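Local coordinates for flavodoxin, WrbA-like protein (Agrobacterium tumefaciens, PDB 3D7N) that probably binds FMN and carries electrons as a flavodoxin-like protein, perhaps acting as an NAD(P)H-dependent quinone reductase like its WrbA relatives, at residues G42-E46 and D47-A51; Q72-K75 and F76-S80; E164-V167 and G168-E171. All blocks are in the same frame, centred on the assembly; numbering follows the deposited sequence.

How the interactions relate
Along the chain the three contacts come in series, none enclosing or crossing another, and each joins neighbouring residues at a helix start or along a helix. Interaction 1 turns the loop after strand 34-37 into helix 46-54. Interaction 2 lies on the short helix 71-79, which follows strands 57-65 and 68-69. The two touch: Trp49 packs on Phe76, and Gly42 lies against Gln72 and Lys75, so the loop 42-46 runs along helix 71-79. Interaction 3 starts the last helix, 167-186, on the opposite side of the chain's centre, its centre about 27 Å from those of the other two; there Met165 and Leu170 pack on helix 19-31.

Interaction 1. Residues G42-E46 and D47-A51; sequences GNLSE and DGWAA
Two backbone hydrogen bonds hold the loop end to the first turn of the helix: Trp49 N gives to Ser45 O at 3.1 Å, with the donor in the carbonyl plane, and Ala50 N gives to Glu46 O at 3.0 Å. Ser45 is the N-cap. Its OG comes to 3.2 Å from Gly48 N, beside the first turn and close to Asp47 CB. With chi1 at 63°, that hydroxyl sits between the backbone N and the carbonyl carbon of its own residue, which swings it round to the start of the helix. Glu46 and Asp47 follow directly, two acids at the N-terminal end, where the helix dipole would probably favour negative charge. Their carboxylates are turned 80° against each other, with Glu46 OE1 3.8 Å from Asp47 OD1, so some mutual repulsion is likely. This is how helix 46-54 begins in the flavodoxin-like alpha/beta fold, on the way from strand 34-37 to strand 57-65. Ahead of the cap, Leu44 folds back under the indole of Trp49, the residue before the N-cap meeting the fourth after it in a hydrophobic staple. Its CD2 stands over one ring face, 4.1 Å from the centroid of the Trp49 five-membered ring and 12° off the ring normal, a CH-pi contact. CB of the same leucine reaches the nitrogen side of the indole, 3.9 Å from Trp49 CE2, while Leu44 O lies 3.3 Å from Trp49 NE1. Leu44 CG lies 3.9 Å from Gly48 CA, so the leucine packs directly on the backbone of the first turn. Farther out, Leu44 also meets Val12 and His36 of the strands and Phe76 of helix 71-79. Trp49 also touches Ala79, Ser80 and Trp89.

Interaction 2. Residues Q72-K75 and F76-S80; sequences QFKK and FADAS
Lys74 and Asp78, one turn apart on helix 71-79 of this flavodoxin-like fold, form a salt bridge, NZ to OD1 2.5 Å, shorter than usual, so that its exact length is doubtful. The lysine leaves the backbone with CG anti to its N (chi1 -174°), then bends at chi2 and again at chi4, which brings the ammonium round to the oxygen end of the carboxylate, nearer OD1 than OD2. Both charges are buried and have second partners on the second subunit, another copy of the protein: Lys74 NZ gives to Tyr65 O and Pro69 O there, and Asp78 OD2 takes Trp71 N. The ion pair thus belongs to the subunit interface, where Lys75 also makes a cation-pi contact with Trp71 of that second subunit.

On another side of the helix, Phe73 and Phe76 meet obliquely, their planes at 59° and centroids 5.4 Å apart. Phe76 CD2 lies over one face of the Phe73 ring, offset toward its rim, 3.9 Å from Phe73 CE1. Leu114 and Leu117 of helix 104-120 pack on Phe73, and Ile38 touches both side chains. The i-to-i+4 bonds Ala77 N to Phe73 O and Asp78 N to Lys74 O (2.7 Å) set the helical spacing that puts Lys74 and Asp78 on one side. At the C-terminal end Ser80 OG, which also bonds His121 NE2, gives to Ala77 O at 2.6 Å, on a lone pair.

Interaction 3. Residues E164-V167 and G168-E171; sequences EMSV and GDLE
Gly168 lies in the first turn of the helix, next to the Ser166 cap; its own carbonyl is taken up by Thr172 OG1 farther along. Asp169 comes next, and its backbone N gives a nearly straight bond to Ser166 OG, 3.1 Å long with an angle of 167°. The side chain of Met165, a selenomethionine, crosses that of Asp169 at about a right angle, CG against CB of Asp169 at 4.1 Å. At Leu170 the backbone N gives to Ser166 O at 3.1 Å, so one serine holds two successive amides, one by its hydroxyl and one by its carbonyl. The first torsion of Leu170 (chi1 -61°) sets CG anti to its carbonyl carbon and 3.4 Å from Ser166 O, and its CD2 meets Met165 SE at 3.9 Å. Arg22 of helix 19-31 touches both of these apolar side chains. Glu171 closes the turn with N to Val167 O at 2.7 Å, while its carboxylate turns to a salt bridge with Arg174. The Met165-Leu170 contact, between the residue before the N-cap and the fourth after it, is a hydrophobic staple, here beside a serine N-cap at the start of the C-terminal helix 167-186.

Interaction 1. Residues G42-E46 and D47-A51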
ATOM      1  N   GLY A  42     -23.667   3.171   6.744  1.00 50.43           N
ATOM      2  CA  GLY A  42     -23.044   2.495   5.594  1.00 51.09           C
ATOM      3  C   GLY A  42     -24.032   1.967   4.566  1.00 51.64           C
ATOM      4  O   GLY A  42     -23.798   0.957   3.904  1.00 52.88           O
ATOM      5  N   ASN A  43     -25.155   2.650   4.444  1.00 51.56           N
ATOM      6  CA  ASN A  43     -26.229   2.232   3.569  1.00 51.16           C
ATOM      7  C   ASN A  43     -26.423   3.273   2.468  1.00 50.53           C
ATOM      8  O   ASN A  43     -26.273   4.470   2.694  1.00 50.02           O
ATOM      9  CB  ASN A  43     -27.514   2.059   4.357  1.00 51.03           C
ATOM     10  CG  ASN A  43     -27.506   0.841   5.258  1.00 51.17           C
ATOM     11  OD1 ASN A  43     -28.089   0.878   6.352  1.00 52.11           O
ATOM     12  ND2 ASN A  43     -26.925  -0.252   4.791  1.00 45.22           N
ATOM     13  N   LEU A  44     -26.696   2.784   1.267  1.00 49.90           N
ATOM     14  CA  LEU A  44     -26.985   3.624   0.130  1.00 49.63           C
ATOM     15  C   LEU A  44     -28.416   3.261  -0.323  1.00 49.66           C
ATOM     16  O   LEU A  44     -28.826   2.102  -0.294  1.00 49.09           O
ATOM     17  CB  LEU A  44     -25.956   3.381  -0.977  1.00 49.78           C
ATOM     18  CG  LEU A  44     -26.016   4.300  -2.195  1.00 49.82           C
ATOM     19  CD1 LEU A  44     -25.759   5.747  -1.773  1.00 47.45           C
ATOM     20  CD2 LEU A  44     -25.011   3.845  -3.249  1.00 48.14           C
ATOM     21  N   SER A  45     -29.190   4.252  -0.723  1.00 49.82           N
ATOM     22  CA  SER A  45     -30.535   3.971  -1.184  1.00 50.00           C
ATOM     23  C   SER A  45     -30.499   3.210  -2.511  1.00 50.46           C
ATOM     24  O   SER A  45     -29.486   3.127  -3.207  1.00 48.77           O
ATOM     25  CB  SER A  45     -31.306   5.278  -1.352  1.00 49.78           C
ATOM     26  OG  SER A  45     -30.690   6.075  -2.351  1.00 50.11           O
ATOM     27  N   GLU A  46     -31.653   2.713  -2.896  1.00 51.29           N
ATOM     28  CA  GLU A  46     -31.755   1.899  -4.081  1.00 52.94           C
ATOM     29  C   GLU A  46     -31.640   2.828  -5.289  1.00 52.79           C
ATOM     30  O   GLU A  46     -31.217   2.425  -6.371  1.00 52.97           O
ATOM     31  CB  GLU A  46     -33.063   1.143  -4.062  1.00 54.09           C
ATOM     32  CG  GLU A  46     -33.347   0.400  -2.707  1.00 58.42           C
ATOM     33  CD  GLU A  46     -33.540   1.343  -1.457  1.00 63.20           C
ATOM     34  OE1 GLU A  46     -33.680   2.598  -1.609  1.00 65.54           O
ATOM     35  OE2 GLU A  46     -33.537   0.808  -0.314  1.00 65.59           O
ATOM     36  N   ASP A  47     -31.999   4.088  -5.072  1.00 52.70           N
ATOM     37  CA  ASP A  47     -31.752   5.161  -6.020  1.00 52.88           C
ATOM     38  C   ASP A  47     -30.246   5.359  -6.245  1.00 53.10           C
ATOM     39  O   ASP A  47     -29.806   5.519  -7.373  1.00 53.99           O
ATOM     40  CB  ASP A  47     -32.375   6.446  -5.490  1.00 52.95           C
ATOM     41  CG  ASP A  47     -33.842   6.251  -5.078  1.00 55.45           C
ATOM     42  OD1 ASP A  47     -34.090   5.531  -4.062  1.00 58.94           O
ATOM     43  OD2 ASP A  47     -34.734   6.787  -5.780  1.00 53.02           O
ATOM     44  N   GLY A  48     -29.459   5.360  -5.177  1.00 52.43           N
ATOM     45  CA  GLY A  48     -28.006   5.417  -5.325  1.00 52.45           C
ATOM     46  C   GLY A  48     -27.455   4.291  -6.176  1.00 52.08           C
ATOM     47  O   GLY A  48     -26.720   4.547  -7.125  1.00 52.81           O
ATOM     48  N   TRP A  49     -27.818   3.056  -5.845  1.00 51.92           N
ATOM     49  CA  TRP A  49     -27.293   1.854  -6.524  1.00 51.81           C
ATOM     50  C   TRP A  49     -27.691   1.813  -8.002  1.00 51.79           C
ATOM     51  O   TRP A  49     -26.877   1.480  -8.875  1.00 52.98           O
ATOM     52  CB  TRP A  49     -27.788   0.565  -5.839  1.00 51.29           C
ATOM     53  CG  TRP A  49     -27.208   0.325  -4.470  1.00 51.13           C
ATOM     54  CD1 TRP A  49     -27.864   0.399  -3.271  1.00 50.97           C
ATOM     55  CD2 TRP A  49     -25.858  -0.008  -4.157  1.00 49.82           C
ATOM     56  NE1 TRP A  49     -27.011   0.117  -2.236  1.00 50.76           N
ATOM     57  CE2 TRP A  49     -25.770  -0.138  -2.752  1.00 49.76           C
ATOM     58  CE3 TRP A  49     -24.735  -0.246  -4.922  1.00 50.32           C
ATOM     59  CZ2 TRP A  49     -24.610  -0.477  -2.111  1.00 49.59           C
ATOM     60  CZ3 TRP A  49     -23.558  -0.600  -4.269  1.00 51.57           C
ATOM     61  CH2 TRP A  49     -23.510  -0.701  -2.879  1.00 51.27           C
ATOM     62  N   ALA A  50     -28.934   2.149  -8.285  1.00 50.83           N
ATOM     63  CA  ALA A  50     -29.382   2.274  -9.671  1.00 51.18           C
ATOM     64  C   ALA A  50     -28.576   3.347 -10.430  1.00 51.13           C
ATOM     65  O   ALA A  50     -28.153   3.115 -11.561  1.00 51.69           O
ATOM     66  CB  ALA A  50     -30.892   2.579  -9.733  1.00 50.12           C
ATOM     67  N   ALA A  51     -28.372   4.506  -9.809  1.00 50.82           N
ATOM     68  CA  ALA A  51     -27.568   5.564 -10.388  1.00 51.14           C
ATOM     69  C   ALA A  51     -26.160   5.066 -10.684  1.00 51.14           C
ATOM     70  O   ALA A  51     -25.645   5.320 -11.748  1.00 51.57           O
ATOM     71  CB  ALA A  51     -27.516   6.759  -9.454  1.00 51.06           C
TER

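Interaction 2. Residues Q72-K75 and F76-S80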
ATOM      1  N   GLN A  72     -18.081   3.084   7.191  1.00 51.40           N
ATOM      2  CA  GLN A  72     -19.283   3.285   6.422  1.00 51.32           C
ATOM      3  C   GLN A  72     -18.987   3.184   4.935  1.00 51.28           C
ATOM      4  O   GLN A  72     -19.716   2.546   4.218  1.00 49.95           O
ATOM      5  CB  GLN A  72     -19.915   4.650   6.744  1.00 51.58           C
ATOM      6  CG  GLN A  72     -20.584   4.753   8.119  1.00 50.25           C
ATOM      7  CD  GLN A  72     -19.670   5.388   9.173  1.00 48.59           C
ATOM      8  OE1 GLN A  72     -18.442   5.371   9.064  1.00 49.56           O
ATOM      9  NE2 GLN A  72     -20.275   5.914  10.209  1.00 45.29           N
ATOM     10  N   PHE A  73     -17.914   3.818   4.460  1.00 52.70           N
ATOM     11  CA  PHE A  73     -17.504   3.603   3.058  1.00 52.39           C
ATOM     12  C   PHE A  73     -17.198   2.139   2.721  1.00 52.20           C
ATOM     13  O   PHE A  73     -17.636   1.657   1.698  1.00 52.53           O
ATOM     14  CB  PHE A  73     -16.339   4.466   2.608  1.00 53.85           C
ATOM     15  CG  PHE A  73     -16.085   4.361   1.129  1.00 53.79           C
ATOM     16  CD1 PHE A  73     -16.780   5.131   0.248  1.00 55.53           C
ATOM     17  CD2 PHE A  73     -15.230   3.418   0.631  1.00 57.52           C
ATOM     18  CE1 PHE A  73     -16.587   5.007  -1.073  1.00 55.30           C
ATOM     19  CE2 PHE A  73     -15.038   3.294  -0.712  1.00 56.47           C
ATOM     20  CZ  PHE A  73     -15.711   4.088  -1.549  1.00 56.19           C
ATOM     21  N   LYS A  74     -16.473   1.433   3.580  1.00 52.15           N
ATOM     22  CA  LYS A  74     -16.076   0.036   3.312  1.00 51.74           C
ATOM     23  C   LYS A  74     -17.316  -0.873   3.314  1.00 52.07           C
ATOM     24  O   LYS A  74     -17.466  -1.724   2.462  1.00 53.69           O
ATOM     25  CB  LYS A  74     -15.007  -0.402   4.322  1.00 51.00           C
ATOM     26  CG  LYS A  74     -14.413  -1.761   4.094  1.00 51.67           C
ATOM     27  CD  LYS A  74     -13.787  -1.892   2.694  1.00 51.95           C
ATOM     28  CE  LYS A  74     -12.976  -3.154   2.525  1.00 49.23           C
ATOM     29  NZ  LYS A  74     -13.749  -4.398   2.888  1.00 50.65           N
ATOM     30  N   LYS A  75     -18.259  -0.640   4.221  1.00 52.39           N
ATOM     31  CA  LYS A  75     -19.562  -1.344   4.180  1.00 51.56           C
ATOM     32  C   LYS A  75     -20.288  -1.179   2.842  1.00 51.27           C
ATOM     33  O   LYS A  75     -20.945  -2.095   2.344  1.00 51.49           O
ATOM     34  CB  LYS A  75     -20.483  -0.844   5.293  1.00 50.87           C
ATOM     35  CG  LYS A  75     -21.825  -1.602   5.358  1.00 51.00           C
ATOM     36  CD  LYS A  75     -22.491  -1.420   6.702  1.00 51.42           C
ATOM     37  CE  LYS A  75     -23.673  -2.356   6.907  1.00 51.64           C
ATOM     38  NZ  LYS A  75     -24.952  -1.726   6.540  1.00 52.43           N
ATOM     39  N   PHE A  76     -20.217   0.008   2.281  1.00 50.38           N
ATOM     40  CA  PHE A  76     -20.747   0.224   0.949  1.00 50.73           C
ATOM     41  C   PHE A  76     -19.927  -0.515  -0.108  1.00 51.67           C
ATOM     42  O   PHE A  76     -20.514  -1.099  -1.050  1.00 53.25           O
ATOM     43  CB  PHE A  76     -20.807   1.714   0.608  1.00 50.48           C
ATOM     44  CG  PHE A  76     -20.669   1.986  -0.836  1.00 50.35           C
ATOM     45  CD1 PHE A  76     -21.782   1.911  -1.682  1.00 47.86           C
ATOM     46  CD2 PHE A  76     -19.424   2.316  -1.376  1.00 48.09           C
ATOM     47  CE1 PHE A  76     -21.657   2.142  -3.060  1.00 47.69           C
ATOM     48  CE2 PHE A  76     -19.283   2.565  -2.750  1.00 46.89           C
ATOM     49  CZ  PHE A  76     -20.391   2.451  -3.599  1.00 48.31           C
ATOM     50  N   ALA A  77     -18.590  -0.484   0.027  1.00 50.83           N
ATOM     51  CA  ALA A  77     -17.712  -1.157  -0.915  1.00 50.97           C
ATOM     52  C   ALA A  77     -17.995  -2.672  -0.890  1.00 51.64           C
ATOM     53  O   ALA A  77     -18.099  -3.345  -1.965  1.00 51.28           O
ATOM     54  CB  ALA A  77     -16.221  -0.877  -0.562  1.00 50.12           C
ATOM     55  N   ASP A  78     -18.116  -3.206   0.341  1.00 50.90           N
ATOM     56  CA  ASP A  78     -18.397  -4.615   0.525  1.00 50.90           C
ATOM     57  C   ASP A  78     -19.736  -4.953  -0.153  1.00 50.54           C
ATOM     58  O   ASP A  78     -19.854  -5.986  -0.808  1.00 50.59           O
ATOM     59  CB  ASP A  78     -18.352  -5.015   2.011  1.00 50.11           C
ATOM     60  CG  ASP A  78     -16.941  -4.989   2.587  1.00 50.83           C
ATOM     61  OD1 ASP A  78     -15.969  -4.775   1.817  1.00 54.00           O
ATOM     62  OD2 ASP A  78     -16.766  -5.207   3.820  1.00 50.75           O
ATOM     63  N   ALA A  79     -20.725  -4.067  -0.031  1.00 51.43           N
ATOM     64  CA  ALA A  79     -22.055  -4.284  -0.619  1.00 51.11           C
ATOM     65  C   ALA A  79     -22.022  -4.156  -2.147  1.00 51.13           C
ATOM     66  O   ALA A  79     -22.889  -4.659  -2.820  1.00 51.76           O
ATOM     67  CB  ALA A  79     -23.086  -3.312  -0.027  1.00 50.46           C
ATOM     68  N   SER A  80     -21.012  -3.517  -2.711  1.00 52.26           N
ATOM     69  CA  SER A  80     -20.851  -3.511  -4.162  1.00 52.55           C
ATOM     70  C   SER A  80     -20.350  -4.868  -4.670  1.00 52.82           C
ATOM     71  O   SER A  80     -20.122  -5.026  -5.862  1.00 52.78           O
ATOM     72  CB  SER A  80     -19.949  -2.357  -4.631  1.00 52.54           C
ATOM     73  OG  SER A  80     -18.558  -2.629  -4.429  1.00 54.34           O
TER

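Interaction 3. Residues E164-V167 and G168-E171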
ATOM      1  N   GLU A 164     -16.350  23.137   6.180  1.00 77.11           N
ATOM      2  CA  GLU A 164     -15.236  24.037   5.788  1.00 76.52           C
ATOM      3  C   GLU A 164     -13.895  23.336   5.434  1.00 75.06           C
ATOM      4  O   GLU A 164     -13.629  22.205   5.883  1.00 75.74           O
ATOM      5  CB  GLU A 164     -14.968  25.051   6.887  1.00 77.26           C
ATOM      6  CG  GLU A 164     -16.018  26.126   6.974  1.00 79.55           C
ATOM      7  CD  GLU A 164     -15.436  27.374   7.597  1.00 81.43           C
ATOM      8  OE1 GLU A 164     -14.388  27.836   7.035  1.00 87.86           O
ATOM      9  OE2 GLU A 164     -16.000  27.872   8.634  1.00 88.22           O
HETATM   10  N   MSE A 165     -13.080  24.059   4.665  1.00 20.00           N
HETATM   11  CA  MSE A 165     -11.943  23.537   3.948  1.00 20.00           C
HETATM   12  C   MSE A 165     -11.447  24.654   3.060  1.00 20.00           C
HETATM   13  O   MSE A 165     -12.227  25.454   2.648  1.00 65.57           O
HETATM   14  CB  MSE A 165     -12.451  22.413   3.073  1.00 20.00           C
HETATM   15  CG  MSE A 165     -11.419  21.642   2.344  1.00 20.00           C
HETATM   16 SE   MSE A 165     -12.330  20.178   1.593  1.00 20.00          SE
HETATM   17  CE  MSE A 165     -13.726  20.076   2.885  1.00 20.00           C
ATOM     18  N   SER A 166     -10.170  24.701   2.737  1.00 62.96           N
ATOM     19  CA  SER A 166      -9.655  25.753   1.882  1.00 60.98           C
ATOM     20  C   SER A 166     -10.162  25.746   0.441  1.00 58.56           C
ATOM     21  O   SER A 166     -10.474  24.723  -0.098  1.00 58.24           O
ATOM     22  CB  SER A 166      -8.148  25.716   1.886  1.00 60.43           C
ATOM     23  OG  SER A 166      -7.668  25.228   0.671  1.00 59.58           O
ATOM     24  N   VAL A 167     -10.225  26.916  -0.171  1.00 55.87           N
ATOM     25  CA  VAL A 167     -10.695  27.079  -1.552  1.00 54.45           C
ATOM     26  C   VAL A 167      -9.722  26.407  -2.530  1.00 52.14           C
ATOM     27  O   VAL A 167     -10.131  25.783  -3.500  1.00 50.15           O
ATOM     28  CB  VAL A 167     -10.899  28.594  -1.918  1.00 53.46           C
ATOM     29  CG1 VAL A 167     -11.361  28.735  -3.339  1.00 51.34           C
ATOM     30  CG2 VAL A 167     -11.865  29.261  -0.952  1.00 51.47           C
ATOM     31  N   GLY A 168      -8.437  26.541  -2.254  1.00 51.25           N
ATOM     32  CA  GLY A 168      -7.417  25.784  -2.946  1.00 51.61           C
ATOM     33  C   GLY A 168      -7.754  24.310  -3.085  1.00 51.77           C
ATOM     34  O   GLY A 168      -7.727  23.795  -4.197  1.00 52.59           O
ATOM     35  N   ASP A 169      -8.118  23.637  -1.985  1.00 51.66           N
ATOM     36  CA  ASP A 169      -8.523  22.218  -2.059  1.00 52.07           C
ATOM     37  C   ASP A 169      -9.817  21.964  -2.805  1.00 52.01           C
ATOM     38  O   ASP A 169      -9.922  20.976  -3.546  1.00 51.49           O
ATOM     39  CB  ASP A 169      -8.628  21.584  -0.660  1.00 52.68           C
ATOM     40  CG  ASP A 169      -7.281  21.545   0.054  1.00 55.35           C
ATOM     41  OD1 ASP A 169      -6.242  21.611  -0.666  1.00 55.24           O
ATOM     42  OD2 ASP A 169      -7.262  21.509   1.319  1.00 59.17           O
ATOM     43  N   LEU A 170     -10.809  22.833  -2.571  1.00 51.63           N
ATOM     44  CA  LEU A 170     -12.102  22.755  -3.261  1.00 50.69           C
ATOM     45  C   LEU A 170     -11.894  22.968  -4.767  1.00 50.18           C
ATOM     46  O   LEU A 170     -12.500  22.280  -5.578  1.00 49.71           O
ATOM     47  CB  LEU A 170     -13.119  23.761  -2.680  1.00 50.34           C
ATOM     48  CG  LEU A 170     -13.480  23.582  -1.207  1.00 48.72           C
ATOM     49  CD1 LEU A 170     -14.284  24.718  -0.698  1.00 47.44           C
ATOM     50  CD2 LEU A 170     -14.223  22.296  -1.037  1.00 49.76           C
ATOM     51  N   GLU A 171     -10.999  23.869  -5.133  1.00 50.34           N
ATOM     52  CA  GLU A 171     -10.737  24.134  -6.538  1.00 51.11           C
ATOM     53  C   GLU A 171     -10.055  22.952  -7.266  1.00 51.50           C
ATOM     54  O   GLU A 171     -10.509  22.517  -8.345  1.00 51.16           O
ATOM     55  CB  GLU A 171      -9.941  25.436  -6.677  1.00 51.19           C
ATOM     56  CG  GLU A 171      -9.535  25.844  -8.111  1.00 51.86           C
ATOM     57  CD  GLU A 171     -10.701  26.028  -9.092  1.00 52.47           C
ATOM     58  OE1 GLU A 171     -11.866  25.952  -8.660  1.00 52.64           O
ATOM     59  OE2 GLU A 171     -10.430  26.281 -10.291  1.00 50.72           O
TER